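Local coordinates for protein peroxiredoxin (Clostridioides difficile, PDB 6TSB) that hydrolyses chitin through its family 18 glycoside hydrolase domain, the part described here, and probably reduces peroxides through a separate peroxiredoxin domain, at residues D55-A60 and L91-A96. Sequence-based numbering, arbitrary orientation.
Sequences DAVIFA and LKVIVA
Val-57 and Phe-59 turn both their N-H and C=O groups to 91-96, each pairing with two residues there. Val-57 N donates to Lys-92 O (2.9 Å, 168° at the hydrogen), and its carbonyl takes Ile-94 N; Phe-59 N reaches Ile-94 O at 2.7 Å, while Phe-59 O receives Ala-96 N almost straight, at 172°. A longer bond, Lys-92 N to Asp-55 O at 3.2 Å, opens the series, its donor tilted from the carbonyl plane. Lys-92 O and Ile-94 O also take CA-H contacts from Ala-56 and Ile-58. Such parallel pairing joins neighbouring strands of the family 18 TIM barrel, connected here by a beta-alpha-beta crossover through helix 75-83. Of the residues between, Ala-56 and Ile-58 make backbone hydrogen bonds to strand 37-43, Ala-56 with Glu-40 and Ile-58 with Glu-40 and Val-42, while Val-93 N is bonded to Asp-132 OD2. Asp-55 OD2 accepts Val-38 N. On the face toward the helix, Val-57 and Val-93 lie side by side, CG2 to CG2 3.9 Å, and Leu-91 CD2 meets the same Val-57 methyl. On the other face, Ile-58 CG2, anti to its own N, is set 3.7 Å from Ala-96 CB, and Tyr-41 touches both residues.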
# COMPACT_ATOMS: atom_id res chain seq x y z
N ASP A 55 29.30 -0.24 3.82
CA ASP A 55 30.71 -0.52 3.42
C ASP A 55 31.52 0.78 3.50
O ASP A 55 32.75 0.72 3.62
CB ASP A 55 30.80 -1.11 2.01
CG ASP A 55 30.11 -2.45 1.82
OD1 ASP A 55 30.70 -3.45 2.23
OD2 ASP A 55 28.98 -2.47 1.27
N ALA A 56 30.84 1.92 3.37
CA ALA A 56 31.51 3.23 3.31
C ALA A 56 30.55 4.35 3.71
O ALA A 56 29.33 4.27 3.46
CB ALA A 56 32.04 3.45 1.92
N VAL A 57 31.14 5.35 4.35
CA VAL A 57 30.50 6.61 4.79
C VAL A 57 31.26 7.75 4.09
O VAL A 57 32.54 7.70 4.01
CB VAL A 57 30.52 6.77 6.32
CG1 VAL A 57 29.58 5.78 6.97
CG2 VAL A 57 31.91 6.62 6.91
N ILE A 58 30.50 8.73 3.61
CA ILE A 58 31.06 9.89 2.88
C ILE A 58 30.70 11.10 3.72
O ILE A 58 29.53 11.48 3.71
CB ILE A 58 30.53 10.00 1.43
CG1 ILE A 58 30.78 8.73 0.61
CG2 ILE A 58 31.16 11.20 0.76
CD1 ILE A 58 30.33 8.83 -0.85
N PHE A 59 31.68 11.64 4.45
CA PHE A 59 31.52 12.89 5.23
C PHE A 59 31.24 14.05 4.28
O PHE A 59 32.06 14.30 3.37
CB PHE A 59 32.76 13.20 6.07
CG PHE A 59 32.64 14.51 6.80
CD1 PHE A 59 31.82 14.62 7.92
CD2 PHE A 59 33.31 15.64 6.37
CE1 PHE A 59 31.69 15.82 8.60
CE2 PHE A 59 33.16 16.85 7.04
CZ PHE A 59 32.35 16.94 8.15
N ALA A 60 30.18 14.80 4.52
CA ALA A 60 29.86 16.04 3.77
C ALA A 60 29.80 17.25 4.71
O ALA A 60 29.06 17.24 5.69
CB ALA A 60 28.57 15.80 3.05
N LEU A 91 35.52 -0.39 7.57
CA LEU A 91 34.65 0.73 7.11
C LEU A 91 35.56 1.73 6.40
O LEU A 91 36.69 1.97 6.89
CB LEU A 91 33.91 1.38 8.28
CG LEU A 91 33.04 2.57 7.93
CD1 LEU A 91 31.79 2.15 7.19
CD2 LEU A 91 32.65 3.35 9.18
N LYS A 92 35.09 2.22 5.26
CA LYS A 92 35.81 3.22 4.43
C LYS A 92 35.22 4.58 4.79
O LYS A 92 33.96 4.71 4.75
CB LYS A 92 35.68 2.90 2.93
CG LYS A 92 36.62 1.80 2.43
CD LYS A 92 36.32 1.37 1.01
CE LYS A 92 37.50 0.76 0.29
NZ LYS A 92 37.58 -0.71 0.47
N VAL A 93 36.09 5.52 5.16
CA VAL A 93 35.67 6.90 5.49
C VAL A 93 36.22 7.84 4.42
O VAL A 93 37.45 7.97 4.26
CB VAL A 93 36.09 7.28 6.92
CG1 VAL A 93 35.49 8.63 7.29
CG2 VAL A 93 35.68 6.21 7.94
N ILE A 94 35.30 8.52 3.76
CA ILE A 94 35.57 9.37 2.59
C ILE A 94 35.14 10.77 2.99
O ILE A 94 34.12 10.85 3.71
CB ILE A 94 34.77 8.87 1.37
CG1 ILE A 94 34.95 7.37 1.13
CG2 ILE A 94 35.10 9.68 0.11
CD1 ILE A 94 36.37 6.95 0.99
N VAL A 95 35.84 11.79 2.50
CA VAL A 95 35.38 13.20 2.57
C VAL A 95 34.99 13.65 1.17
O VAL A 95 35.77 13.51 0.19
CB VAL A 95 36.44 14.13 3.20
CG1 VAL A 95 36.04 15.59 3.08
CG2 VAL A 95 36.68 13.77 4.67
N ALA A 96 33.81 14.23 1.11
CA ALA A 96 33.26 14.92 -0.05
C ALA A 96 33.63 16.39 0.06
O ALA A 96 33.41 17.00 1.15
CB ALA A 96 31.77 14.72 -0.11